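Local coordinates for uncharacterized protein (PDB 2B4W) that is of unknown function but belongs to a family grouped with the beta-fructosidases, whose catalytic domains are five-bladed beta-propellers, at residues Leu20-Val25 / Asp69-Val74; Cys33-Ser38 / Gly305-Pro310; Lys40-Ile45 / Leu62-Gly67; His44-Val49 / Pro84-Ile89; Asn90-Phe95 / Phe114-Pro119. All blocks are in the same frame, centred on the assembly; numbering follows the deposited sequence.

Overall arrangement
Contacts 1, 2 and 3 all lie in one mixed sheet, and contact 4 carries that sheet onto the four-stranded antiparallel sheet that contains contact 5. Contact 4 is fully buried, its centre about 8 Å from the centre of the chain, and is purely apolar; contact 5 is buried too, but ends in a charged pair. Contacts 1, 2 and 3 are partly buried. The centres of 1 and 3 lie about 19 and 18 Å out, and both set charged chains beside backbone ladders; contact 2, about 12 Å out, brings the distant C-terminal segment beside strand 37-39. Contacts 3 and 4 share His44 and Ile45 of strand 42-50.

Contact 1. Residues Leu20-Val25 / Asp69-Val74; sequences LTFKGV and DEFTAV
CG of Phe22 and CG of Phe71 are both turned beside their own backbone N and opposite the carbonyl carbon (chi1 -64° and -76°); both residues point from the same face of the sheet, and the matching torsions keep their side chains side by side. The strands form a parallel pair within a mixed sheet of what is probably a beta-propeller, with Thr21, Phe22 and Lys23 facing Glu70, Phe71 and Thr72. Thr21 uses both its backbone groups here: its N donates to Asp69 O (2.9 Å) and its O accepts from Phe71 N. Lys23 repeats the pattern two residues on, its N bonding Phe71 O and its O taking Ala73 N at 2.9 Å. Phenylalanine suits this mostly covered face: CD2 of Phe22 rests on CB of Phe71 (3.8 Å), and CD1 of Leu20 meets CE2 of the Phe71 ring at 3.9 Å. Ile45 and the ring of Phe63, edge-to-face with Phe22, extend this apolar layer. Asp69 has its carboxylate in a salt bridge with Arg290 of strand 287-293. The other face bears Thr21, Lys23, Glu70 and Thr72, polar residues fit for a side nearer solvent. There the extended chain of Glu70 meets a bent lysine, whose methylene CD touches Glu70 CD at 3.6 Å. Lys23 NZ stays 4.1 Å from Glu70 OE1, so opposite charges are near without forming a salt bridge.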
# COMPACT_ATOMS: atom_id res chain seq x y z
N LEU A 20 10.71 11.46 0.41
CA LEU A 20 11.69 10.72 1.19
C LEU A 20 13.03 10.77 0.46
O LEU A 20 13.04 10.86 -0.77
CB LEU A 20 11.32 9.25 1.39
CG LEU A 20 9.94 8.95 1.98
CD1 LEU A 20 9.89 7.57 2.63
CD2 LEU A 20 9.56 10.02 2.97
N THR A 21 14.10 10.72 1.22
CA THR A 21 15.44 10.61 0.65
C THR A 21 15.92 9.19 0.99
O THR A 21 15.70 8.73 2.11
CB THR A 21 16.49 11.62 1.15
OG1 THR A 21 16.74 11.40 2.55
CG2 THR A 21 15.99 13.04 0.98
N PHE A 22 16.51 8.51 0.02
CA PHE A 22 16.99 7.14 0.19
C PHE A 22 18.50 7.11 -0.09
O PHE A 22 18.91 7.77 -1.04
CB PHE A 22 16.28 6.14 -0.71
CG PHE A 22 14.80 6.00 -0.43
CD1 PHE A 22 13.87 6.82 -1.04
CD2 PHE A 22 14.36 5.05 0.47
CE1 PHE A 22 12.52 6.66 -0.76
CE2 PHE A 22 13.02 4.89 0.74
CZ PHE A 22 12.09 5.70 0.14
N LYS A 23 19.25 6.38 0.71
CA LYS A 23 20.69 6.21 0.64
C LYS A 23 21.09 4.75 0.53
O LYS A 23 20.44 3.85 1.04
CB LYS A 23 21.40 6.83 1.84
CG LYS A 23 21.28 8.34 1.95
CD LYS A 23 21.50 8.78 3.40
CE LYS A 23 22.59 9.84 3.46
NZ LYS A 23 22.27 10.97 2.54
N GLY A 24 22.21 4.58 -0.14
CA GLY A 24 22.76 3.28 -0.44
C GLY A 24 22.13 2.71 -1.71
O GLY A 24 22.34 1.54 -2.05
N VAL A 25 21.33 3.47 -2.45
CA VAL A 25 20.87 2.91 -3.73
C VAL A 25 21.03 3.95 -4.83
O VAL A 25 20.14 4.15 -5.65
CB VAL A 25 19.41 2.43 -3.69
CG1 VAL A 25 19.25 1.38 -2.60
CG2 VAL A 25 18.46 3.59 -3.49
N ASP A 69 12.59 11.55 7.48
CA ASP A 69 12.30 11.25 6.07
C ASP A 69 13.53 10.82 5.29
O ASP A 69 13.64 10.98 4.07
CB ASP A 69 11.59 12.45 5.43
CG ASP A 69 10.31 12.81 6.17
OD1 ASP A 69 9.46 11.94 6.43
OD2 ASP A 69 10.13 14.00 6.50
N GLU A 70 14.49 10.19 5.97
CA GLU A 70 15.70 9.63 5.42
C GLU A 70 15.88 8.16 5.82
O GLU A 70 15.83 7.73 6.98
CB GLU A 70 16.96 10.38 5.86
CG GLU A 70 18.23 9.71 5.32
CD GLU A 70 19.45 10.35 5.97
OE1 GLU A 70 19.69 11.54 5.72
OE2 GLU A 70 20.16 9.68 6.75
N PHE A 71 16.09 7.35 4.80
CA PHE A 71 16.09 5.90 4.85
C PHE A 71 17.31 5.30 4.18
O PHE A 71 17.62 5.59 3.01
CB PHE A 71 14.78 5.39 4.21
CG PHE A 71 13.59 5.58 5.15
CD1 PHE A 71 13.29 4.58 6.05
CD2 PHE A 71 12.81 6.72 5.09
CE1 PHE A 71 12.23 4.74 6.92
CE2 PHE A 71 11.74 6.89 5.95
CZ PHE A 71 11.46 5.89 6.85
N THR A 72 18.04 4.44 4.90
CA THR A 72 19.22 3.83 4.31
C THR A 72 19.04 2.33 4.10
O THR A 72 18.57 1.57 4.94
CB THR A 72 20.48 4.06 5.15
OG1 THR A 72 20.79 5.45 5.18
CG2 THR A 72 21.70 3.44 4.50
N ALA A 73 19.46 1.88 2.91
CA ALA A 73 19.22 0.48 2.57
C ALA A 73 19.96 -0.41 3.54
O ALA A 73 21.10 -0.08 3.93
CB ALA A 73 19.66 0.25 1.13
N VAL A 74 19.34 -1.52 3.92
CA VAL A 74 20.05 -2.48 4.75
C VAL A 74 20.81 -3.46 3.86
O VAL A 74 20.16 -4.11 3.03
CB VAL A 74 19.13 -3.30 5.66
CG1 VAL A 74 19.90 -4.48 6.25
CG2 VAL A 74 18.53 -2.42 6.75

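Contact 2. Residues Cys33-Ser38 / Gly305-Pro310; sequences CSVPFS and GDLHFP
Val35 and Leu307 reach toward each other tip to tip, and their methyls CG1 and CD1 are pressed to 3.3 Å, closer than two methyl groups normally settle. Next to them Leu307 O closes to 3.2 Å on CB of Phe37. With chi1 at 60°, the Phe37 side chain crosses that of Phe309 at about a right angle. Their CD2 atoms are 3.8 Å apart, and CB of Phe37 lies at the edge of the Phe309 ring. Val35, Phe37 and Phe309 are buried, as suits their apolar groups. The backbones join by a short parallel bridge: Ser38 N donates to Leu307 O at 2.9 Å, and Ser38 O receives Phe309 N at 2.9 Å. Toward solvent the fit relaxes. Exposed His308 holds its ring between CB of Asp306 on one face and Ser38 OG on the opposite face, the hydroxyl 3.7 Å from His308 CG. A water sits 2.5 Å from Ser38 OG and bonds only weakly to Phe309 O; the small hydroxyl of serine suits this wetter side. Asp306 OD1 accepts from His308 N, an Asx turn leading into the bridge. The weakly bonded strand 308-309 thus lies alongside strand 37-39, itself paired with strand 42-50, whose His44 and Tyr46 rings meet that of Phe37, while Ile86 of strand 84-89 and Met93 of strand 92-100 pack against Phe37.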
# COMPACT_ATOMS: atom_id res chain seq x y z
N CYS A 33 6.52 2.17 -2.03
CA CYS A 33 7.04 1.51 -0.83
C CYS A 33 5.94 0.77 -0.10
O CYS A 33 4.75 0.97 -0.37
CB CYS A 33 7.66 2.56 0.06
SG CYS A 33 9.19 3.28 -0.63
N SER A 34 6.33 -0.07 0.86
CA SER A 34 5.35 -0.55 1.82
C SER A 34 4.95 0.59 2.75
O SER A 34 5.58 1.67 2.75
CB SER A 34 5.88 -1.68 2.69
OG SER A 34 7.01 -1.30 3.41
N VAL A 35 3.96 0.37 3.60
CA VAL A 35 3.79 1.38 4.67
C VAL A 35 4.99 1.31 5.58
O VAL A 35 5.58 0.23 5.75
CB VAL A 35 2.49 1.13 5.45
CG1 VAL A 35 2.58 -0.20 6.16
CG2 VAL A 35 2.26 2.25 6.44
N PRO A 36 5.48 2.36 6.20
CA PRO A 36 6.53 2.13 7.20
C PRO A 36 6.08 1.22 8.34
O PRO A 36 4.90 1.02 8.58
CB PRO A 36 6.80 3.55 7.74
CG PRO A 36 6.48 4.39 6.53
CD PRO A 36 5.18 3.79 6.04
N PHE A 37 7.06 0.67 9.07
CA PHE A 37 6.76 -0.24 10.18
C PHE A 37 7.90 -0.08 11.18
O PHE A 37 8.82 0.66 10.85
CB PHE A 37 6.63 -1.70 9.77
CG PHE A 37 7.88 -2.30 9.14
CD1 PHE A 37 8.20 -2.09 7.80
CD2 PHE A 37 8.74 -3.07 9.89
CE1 PHE A 37 9.34 -2.66 7.25
CE2 PHE A 37 9.88 -3.65 9.36
CZ PHE A 37 10.18 -3.44 8.02
N SER A 38 7.84 -0.74 12.33
CA SER A 38 8.98 -0.66 13.25
C SER A 38 9.48 -2.04 13.62
O SER A 38 8.70 -3.00 13.71
CB SER A 38 8.57 0.14 14.51
OG SER A 38 8.68 -0.69 15.65
N GLY A 305 -4.39 -1.69 16.74
CA GLY A 305 -3.19 -2.42 16.38
C GLY A 305 -2.18 -1.49 15.72
O GLY A 305 -2.43 -0.30 15.54
N ASP A 306 -1.06 -2.06 15.35
CA ASP A 306 0.07 -1.37 14.77
C ASP A 306 0.95 -2.28 13.92
O ASP A 306 0.77 -3.50 13.84
CB ASP A 306 0.88 -0.71 15.89
CG ASP A 306 1.57 -1.65 16.84
OD1 ASP A 306 2.12 -2.69 16.43
OD2 ASP A 306 1.60 -1.35 18.05
N LEU A 307 1.91 -1.64 13.29
CA LEU A 307 2.92 -2.34 12.48
C LEU A 307 4.26 -2.31 13.19
O LEU A 307 5.34 -2.11 12.65
CB LEU A 307 3.00 -1.71 11.09
CG LEU A 307 1.63 -1.76 10.38
CD1 LEU A 307 1.54 -0.82 9.21
CD2 LEU A 307 1.33 -3.19 9.94
N HIS A 308 4.16 -2.59 14.49
CA HIS A 308 5.36 -2.76 15.30
C HIS A 308 5.60 -4.26 15.48
O HIS A 308 4.73 -4.91 16.07
CB HIS A 308 5.23 -2.06 16.64
CG HIS A 308 5.10 -0.56 16.55
ND1 HIS A 308 5.09 0.25 17.66
CD2 HIS A 308 4.98 0.27 15.49
CE1 HIS A 308 4.97 1.51 17.29
NE2 HIS A 308 4.90 1.55 15.98
N PHE A 309 6.72 -4.76 14.97
CA PHE A 309 6.99 -6.19 14.94
C PHE A 309 7.98 -6.64 16.01
O PHE A 309 9.05 -6.06 16.15
CB PHE A 309 7.48 -6.64 13.54
CG PHE A 309 6.37 -6.51 12.51
CD1 PHE A 309 5.40 -7.49 12.38
CD2 PHE A 309 6.28 -5.39 11.69
CE1 PHE A 309 4.36 -7.35 11.47
CE2 PHE A 309 5.24 -5.24 10.80
CZ PHE A 309 4.27 -6.23 10.68
N PRO A 310 7.59 -7.71 16.71
CA PRO A 310 8.41 -8.31 17.75
C PRO A 310 9.59 -9.04 17.12
O PRO A 310 9.52 -9.53 16.00
CB PRO A 310 7.47 -9.30 18.43
CG PRO A 310 6.34 -9.56 17.50
CD PRO A 310 6.32 -8.44 16.53
O HOH W 1 8.45 -2.88 16.89

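Contact 3. Residues Lys40-Ile45 / Leu62-Gly67; sequences KGKTHI and LFEETG
Glu64, Ile45 and His44 bury the greatest area in this antiparallel beta hairpin, formed by strands 42-50 and 59-67. Ile45 faces Phe63 as a hydrogen-bonded pair, with Ile45 N to Phe63 O and Phe63 N to Ile45 O both at 2.7 Å. Its CG2 packs on CB of Phe63 at 3.9 Å, while CG1, opposite the backbone N (chi1 -160°), leads its tip away from the partner strand toward Cys33 and Ser34. A branched aliphatic residue thereby fills the apolar face, where Phe71 of strand 70-73 also touches it. His44 and Glu64 form the adjoining non-hydrogen-bonded pair and send their side chains out side by side on the other face, ring and carboxylate planes 64° apart. NE2 of His44 comes within 3.9 Å of CG of Glu64, and the ring also meets that of Phe37 from the neighbouring strand. ND1 also makes a weak hydrogen bond to Lys42 O. The carboxylate of Glu64 extends outward, where Lys42 NZ forms a salt bridge with OE2 at 2.8 Å, arriving from above the carboxylate plane. A long acid suits this partly exposed spot, since its methylenes run beside the imidazole while its charge meets the lysine. One water, in the plane of the imidazole at its edge, bridges the pair: it is 2.6 Å from His44 NE2 and donates to Glu64 OE1.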
# COMPACT_ATOMS: atom_id res chain seq x y z
N LYS A 40 13.02 -3.86 15.96
CA LYS A 40 14.26 -3.70 16.72
C LYS A 40 14.56 -2.24 17.06
O LYS A 40 15.70 -1.76 17.03
CB LYS A 40 15.45 -4.32 15.97
CG LYS A 40 15.66 -5.82 16.11
CD LYS A 40 16.75 -6.33 15.17
CE LYS A 40 17.12 -7.78 15.45
NZ LYS A 40 17.64 -8.53 14.28
N GLY A 41 13.52 -1.49 17.40
CA GLY A 41 13.69 -0.13 17.87
C GLY A 41 13.82 0.91 16.79
O GLY A 41 14.02 2.10 17.06
N LYS A 42 13.70 0.53 15.51
CA LYS A 42 13.79 1.53 14.48
C LYS A 42 12.70 1.39 13.41
O LYS A 42 12.24 0.28 13.15
CB LYS A 42 15.15 1.48 13.76
CG LYS A 42 16.26 0.77 14.51
CD LYS A 42 17.63 1.27 14.10
CE LYS A 42 18.73 0.26 14.46
NZ LYS A 42 20.09 0.80 14.15
N THR A 43 12.36 2.54 12.86
CA THR A 43 11.41 2.70 11.78
C THR A 43 12.10 2.17 10.52
O THR A 43 13.28 2.47 10.28
CB THR A 43 10.98 4.16 11.63
OG1 THR A 43 10.23 4.57 12.78
CG2 THR A 43 10.06 4.35 10.43
N HIS A 44 11.39 1.37 9.76
CA HIS A 44 11.87 0.74 8.54
C HIS A 44 10.81 0.90 7.44
O HIS A 44 9.66 1.28 7.65
CB HIS A 44 12.13 -0.73 8.72
CG HIS A 44 13.26 -1.14 9.59
ND1 HIS A 44 13.16 -1.21 10.96
CD2 HIS A 44 14.53 -1.53 9.27
CE1 HIS A 44 14.33 -1.62 11.44
NE2 HIS A 44 15.19 -1.82 10.45
N ILE A 45 11.27 0.63 6.23
CA ILE A 45 10.39 0.65 5.07
C ILE A 45 10.96 -0.28 3.98
O ILE A 45 12.17 -0.34 3.82
CB ILE A 45 10.15 2.06 4.53
CG1 ILE A 45 8.89 2.11 3.68
CG2 ILE A 45 11.34 2.62 3.76
CD1 ILE A 45 8.41 3.46 3.22
N LEU A 62 15.13 -3.49 1.85
CA LEU A 62 14.70 -3.06 3.17
C LEU A 62 15.55 -1.82 3.52
O LEU A 62 16.76 -1.94 3.38
CB LEU A 62 14.90 -4.13 4.23
CG LEU A 62 14.57 -3.77 5.68
CD1 LEU A 62 13.06 -3.66 5.91
CD2 LEU A 62 15.19 -4.81 6.61
N PHE A 63 14.88 -0.75 3.96
CA PHE A 63 15.49 0.46 4.45
C PHE A 63 15.14 0.77 5.92
O PHE A 63 14.00 0.61 6.38
CB PHE A 63 15.08 1.68 3.64
CG PHE A 63 15.34 1.59 2.15
CD1 PHE A 63 14.49 0.89 1.33
CD2 PHE A 63 16.43 2.24 1.60
CE1 PHE A 63 14.74 0.81 -0.04
CE2 PHE A 63 16.69 2.20 0.25
CZ PHE A 63 15.83 1.47 -0.55
N GLU A 64 16.15 1.22 6.63
CA GLU A 64 16.18 1.69 8.00
C GLU A 64 16.21 3.22 8.01
O GLU A 64 17.02 3.91 7.39
CB GLU A 64 17.38 1.14 8.77
CG GLU A 64 17.34 1.38 10.27
CD GLU A 64 18.64 0.99 10.95
OE1 GLU A 64 19.13 -0.15 10.77
OE2 GLU A 64 19.19 1.84 11.69
N GLU A 65 15.25 3.77 8.76
CA GLU A 65 15.27 5.19 9.05
C GLU A 65 16.59 5.64 9.64
O GLU A 65 17.06 5.19 10.69
CB GLU A 65 14.15 5.55 10.05
CG GLU A 65 14.14 7.04 10.34
CD GLU A 65 12.98 7.46 11.24
OE1 GLU A 65 13.12 7.41 12.47
OE2 GLU A 65 11.92 7.85 10.69
N THR A 66 17.28 6.59 8.99
CA THR A 66 18.48 7.10 9.64
C THR A 66 18.44 8.62 9.78
O THR A 66 19.50 9.20 10.05
CB THR A 66 19.78 6.79 8.86
OG1 THR A 66 19.74 7.65 7.72
CG2 THR A 66 19.87 5.36 8.41
N GLY A 67 17.27 9.22 9.62
CA GLY A 67 17.04 10.65 9.80
C GLY A 67 15.59 10.98 9.49
O GLY A 67 14.86 10.10 9.01
O HOH W 2 13.52 5.42 13.76
O HOH W 3 17.50 -2.94 10.80

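Contact 4. Residues His44-Val49 / Pro84-Ile89; sequences HIYGRV and PYIAKI
Tyr46 meets strand 84-89 with two parts of its side chain: CB lies against the Pro84 ring, and farther out the phenol ring reaches Ile86. Its CB is 3.8 Å from CG of Pro84, an atom that also rests near the Gly47 backbone; CD of the same proline touches CB of Arg48 at 3.9 Å. The Tyr46 and Ile86 side chains cross at about a right angle, with CG2 of the isoleucine 3.8 Å from CE2 of the tyrosine. That methyl is presented because chi1 of Ile86 (56°) tucks CG1 in over the main chain, leaving CG2 opposite the carbonyl carbon. The two strands run at 153° to one another and their axes approach to 7.0 Å, too far for a shared ladder. They belong to different sheets and pack through side chains in the protein interior, probably as adjoining blades of a propeller. Polar ends find partners beyond this packing: Tyr46 OH bonds to Pro119 O, and one guanidinium nitrogen of Arg48 forms a salt bridge with Asp83. The contact itself is therefore carbon on carbon, holding two sheets together by shape and exclusion of water, while hydrogen bonding and charge are directed to residues outside it.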
# COMPACT_ATOMS: atom_id res chain seq x y z
N HIS A 44 11.39 1.37 9.76
CA HIS A 44 11.87 0.74 8.54
C HIS A 44 10.81 0.90 7.44
O HIS A 44 9.66 1.28 7.65
CB HIS A 44 12.13 -0.73 8.72
CG HIS A 44 13.26 -1.14 9.59
ND1 HIS A 44 13.16 -1.21 10.96
CD2 HIS A 44 14.53 -1.53 9.27
CE1 HIS A 44 14.33 -1.62 11.44
NE2 HIS A 44 15.19 -1.82 10.45
N ILE A 45 11.27 0.63 6.23
CA ILE A 45 10.39 0.65 5.07
C ILE A 45 10.96 -0.28 3.98
O ILE A 45 12.17 -0.34 3.82
CB ILE A 45 10.15 2.06 4.53
CG1 ILE A 45 8.89 2.11 3.68
CG2 ILE A 45 11.34 2.62 3.76
CD1 ILE A 45 8.41 3.46 3.22
N TYR A 46 10.07 -0.99 3.29
CA TYR A 46 10.48 -1.69 2.08
C TYR A 46 10.22 -0.78 0.88
O TYR A 46 9.18 -0.13 0.81
CB TYR A 46 9.72 -2.99 1.84
CG TYR A 46 9.96 -4.05 2.87
CD1 TYR A 46 11.10 -4.86 2.85
CD2 TYR A 46 9.02 -4.23 3.88
CE1 TYR A 46 11.30 -5.83 3.82
CE2 TYR A 46 9.23 -5.19 4.83
CZ TYR A 46 10.36 -5.99 4.81
OH TYR A 46 10.48 -6.92 5.80
N GLY A 47 11.15 -0.74 -0.06
CA GLY A 47 10.98 0.03 -1.27
C GLY A 47 11.20 -0.80 -2.53
O GLY A 47 11.94 -1.78 -2.56
N ARG A 48 10.51 -0.35 -3.56
CA ARG A 48 10.69 -0.89 -4.91
C ARG A 48 11.79 -0.08 -5.56
O ARG A 48 11.69 1.15 -5.63
CB ARG A 48 9.39 -0.87 -5.67
CG ARG A 48 9.39 -1.05 -7.16
CD ARG A 48 8.06 -0.67 -7.82
NE ARG A 48 8.05 -1.09 -9.19
CZ ARG A 48 7.13 -1.32 -10.08
NH1 ARG A 48 5.84 -1.17 -9.89
NH2 ARG A 48 7.53 -1.73 -11.29
N VAL A 49 12.86 -0.74 -5.91
CA VAL A 49 14.08 -0.22 -6.46
C VAL A 49 14.25 -0.62 -7.94
O VAL A 49 14.35 -1.78 -8.33
CB VAL A 49 15.29 -0.68 -5.64
CG1 VAL A 49 16.54 0.09 -6.03
CG2 VAL A 49 14.96 -0.48 -4.16
N PRO A 84 6.21 -3.64 -2.86
CA PRO A 84 6.12 -4.43 -1.62
C PRO A 84 5.01 -3.91 -0.69
O PRO A 84 4.55 -2.78 -0.81
CB PRO A 84 7.49 -4.24 -0.99
CG PRO A 84 8.03 -2.99 -1.57
CD PRO A 84 7.40 -2.77 -2.91
N TYR A 85 4.53 -4.75 0.21
CA TYR A 85 3.40 -4.47 1.09
C TYR A 85 3.39 -5.39 2.30
O TYR A 85 3.81 -6.54 2.23
CB TYR A 85 2.04 -4.56 0.41
CG TYR A 85 1.64 -5.83 -0.27
CD1 TYR A 85 2.07 -6.04 -1.58
CD2 TYR A 85 0.85 -6.80 0.34
CE1 TYR A 85 1.72 -7.20 -2.24
CE2 TYR A 85 0.50 -7.96 -0.33
CZ TYR A 85 0.94 -8.15 -1.62
OH TYR A 85 0.63 -9.28 -2.34
N ILE A 86 2.89 -4.85 3.41
CA ILE A 86 3.00 -5.60 4.66
C ILE A 86 1.68 -5.58 5.43
O ILE A 86 0.80 -4.74 5.24
CB ILE A 86 4.08 -5.07 5.63
CG1 ILE A 86 3.91 -3.58 5.98
CG2 ILE A 86 5.48 -5.35 5.15
CD1 ILE A 86 4.88 -3.14 7.07
N ALA A 87 1.61 -6.55 6.34
CA ALA A 87 0.51 -6.65 7.28
C ALA A 87 1.00 -7.40 8.51
O ALA A 87 1.98 -8.13 8.41
CB ALA A 87 -0.71 -7.29 6.68
N LYS A 88 0.32 -7.17 9.63
CA LYS A 88 0.56 -7.95 10.84
C LYS A 88 -0.64 -8.86 11.10
O LYS A 88 -1.77 -8.41 11.25
CB LYS A 88 0.86 -7.06 12.04
CG LYS A 88 1.17 -7.71 13.36
CD LYS A 88 1.22 -6.67 14.50
CE LYS A 88 -0.08 -6.64 15.26
NZ LYS A 88 -0.17 -5.52 16.25
N ILE A 89 -0.34 -10.16 11.14
CA ILE A 89 -1.36 -11.14 11.52
C ILE A 89 -0.74 -12.04 12.59
O ILE A 89 0.35 -12.59 12.44
CB ILE A 89 -1.93 -11.89 10.31
CG1 ILE A 89 -2.51 -10.93 9.26
CG2 ILE A 89 -3.01 -12.88 10.70
CD1 ILE A 89 -1.50 -10.43 8.26

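Contact 5. Residues Asn90-Phe95 / Phe114-Pro119; sequences NNEMIF and FYRGTP
Met93 and Gly117, then Phe95 and Tyr115, face each other as hydrogen-bonded pairs of an antiparallel beta hairpin, with Ile94 and Arg116 as the non-hydrogen-bonded pair between them. Gly117 donates its N to Met93 O (3.0 Å) and accepts from Met93 N at its O, just where the chain turns a corner, at backbone angles that would press any CB against the preceding carbonyl. On one face Phe95 and Tyr115 leave side by side, CD2 to CD1 at 3.7 Å, with ring planes 58° apart. The same face carries Met93, present as selenomethionine, whose SE lies 3.7 Å from CA of Pro119 and whose CE touches the proline ring. On the other face Ile94 serves two neighbours: its CG2 lies in plane at the edge of the Phe114 ring, 3.7 Å from Phe114 CD2. Its CD1 lies against CB of Arg116 at 3.6 Å. At the strand end, Glu92 turns its CG to chi1 78° and then runs extended, carrying OE2 to 2.9 Å from Arg116 NH2. With planes 70° apart, OE2 meets the guanidinium over its face and not as a two-pronged, in-plane pair. Phe125 adds a cation-pi contact to Arg116. Aromatic and aliphatic groups thus seal the hairpin's buried length, while opposite charges would balance at its partly exposed end.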
# COMPACT_ATOMS: atom_id res chain seq x y z
N ASN A 90 -1.45 -12.14 13.70
CA ASN A 90 -0.98 -12.84 14.89
C ASN A 90 0.48 -12.61 15.23
O ASN A 90 1.32 -13.51 15.34
CB ASN A 90 -1.22 -14.36 14.75
CG ASN A 90 -2.70 -14.64 14.71
OD1 ASN A 90 -3.44 -14.03 15.47
ND2 ASN A 90 -3.12 -15.54 13.83
N ASN A 91 0.85 -11.35 15.45
CA ASN A 91 2.19 -11.04 15.96
C ASN A 91 3.32 -11.34 15.02
O ASN A 91 4.46 -11.37 15.44
CB ASN A 91 2.36 -11.79 17.31
CG ASN A 91 1.28 -11.23 18.24
OD1 ASN A 91 0.44 -11.96 18.74
ND2 ASN A 91 1.28 -9.91 18.46
N GLU A 92 3.00 -11.51 13.73
CA GLU A 92 4.05 -11.66 12.74
C GLU A 92 3.70 -10.89 11.47
O GLU A 92 2.56 -10.48 11.23
CB GLU A 92 4.31 -13.13 12.42
CG GLU A 92 3.30 -13.78 11.51
CD GLU A 92 3.68 -15.16 11.00
OE1 GLU A 92 4.86 -15.54 11.10
OE2 GLU A 92 2.79 -15.87 10.48
N MSE A 93 4.77 -10.74 10.70
CA MSE A 93 4.73 -10.07 9.42
C MSE A 93 4.30 -11.08 8.34
O MSE A 93 4.83 -12.19 8.28
CB MSE A 93 6.08 -9.44 9.07
CG MSE A 93 6.07 -8.66 7.75
SE MSE A 93 7.76 -7.91 7.21
CE MSE A 93 7.35 -6.25 8.13
N ILE A 94 3.36 -10.67 7.53
CA ILE A 94 2.90 -11.16 6.25
C ILE A 94 3.35 -10.10 5.23
O ILE A 94 2.78 -9.02 5.17
CB ILE A 94 1.42 -11.41 6.19
CG1 ILE A 94 0.89 -12.44 7.19
CG2 ILE A 94 0.99 -11.83 4.78
CD1 ILE A 94 1.83 -13.61 7.39
N PHE A 95 4.40 -10.45 4.52
CA PHE A 95 5.06 -9.61 3.52
C PHE A 95 4.74 -10.14 2.12
O PHE A 95 4.75 -11.35 1.91
CB PHE A 95 6.54 -9.56 3.74
CG PHE A 95 7.40 -9.04 2.59
CD1 PHE A 95 7.63 -7.68 2.44
CD2 PHE A 95 8.00 -9.89 1.68
CE1 PHE A 95 8.44 -7.20 1.41
CE2 PHE A 95 8.81 -9.43 0.66
CZ PHE A 95 9.05 -8.08 0.53
N PHE A 114 3.46 -14.20 -1.25
CA PHE A 114 3.31 -13.98 0.18
C PHE A 114 4.33 -14.81 0.96
O PHE A 114 4.56 -15.97 0.65
CB PHE A 114 1.91 -14.35 0.69
CG PHE A 114 0.82 -13.36 0.31
CD1 PHE A 114 0.20 -13.43 -0.93
CD2 PHE A 114 0.45 -12.37 1.21
CE1 PHE A 114 -0.78 -12.53 -1.26
CE2 PHE A 114 -0.54 -11.47 0.88
CZ PHE A 114 -1.14 -11.54 -0.36
N TYR A 115 4.92 -14.16 1.95
CA TYR A 115 5.97 -14.60 2.83
C TYR A 115 5.54 -14.31 4.26
O TYR A 115 4.82 -13.33 4.50
CB TYR A 115 7.31 -13.89 2.61
CG TYR A 115 7.81 -13.89 1.19
CD1 TYR A 115 7.14 -13.14 0.23
CD2 TYR A 115 8.92 -14.62 0.81
CE1 TYR A 115 7.57 -13.12 -1.08
CE2 TYR A 115 9.37 -14.62 -0.50
CZ TYR A 115 8.68 -13.86 -1.43
OH TYR A 115 9.07 -13.81 -2.75
N ARG A 116 6.01 -15.14 5.17
CA ARG A 116 5.67 -14.91 6.58
C ARG A 116 6.94 -15.00 7.42
O ARG A 116 7.94 -15.62 7.04
CB ARG A 116 4.62 -15.89 7.08
CG ARG A 116 5.04 -17.35 7.00
CD ARG A 116 3.82 -18.26 7.16
NE ARG A 116 3.41 -18.32 8.56
CZ ARG A 116 2.23 -18.69 9.02
NH1 ARG A 116 1.25 -19.05 8.20
NH2 ARG A 116 2.02 -18.69 10.34
N GLY A 117 6.89 -14.36 8.58
CA GLY A 117 8.02 -14.44 9.48
C GLY A 117 8.26 -13.16 10.27
O GLY A 117 7.35 -12.51 10.76
N THR A 118 9.55 -12.86 10.40
CA THR A 118 10.03 -11.60 10.94
C THR A 118 10.58 -10.80 9.77
O THR A 118 10.88 -11.41 8.74
CB THR A 118 11.05 -11.87 12.05
OG1 THR A 118 11.28 -10.69 12.83
CG2 THR A 118 12.38 -12.22 11.43
N PRO A 119 10.70 -9.48 9.85
CA PRO A 119 11.09 -8.61 8.72
C PRO A 119 12.51 -8.91 8.19
O PRO A 119 12.77 -8.50 7.05
CB PRO A 119 11.08 -7.20 9.34
CG PRO A 119 10.09 -7.34 10.46
CD PRO A 119 10.39 -8.71 11.02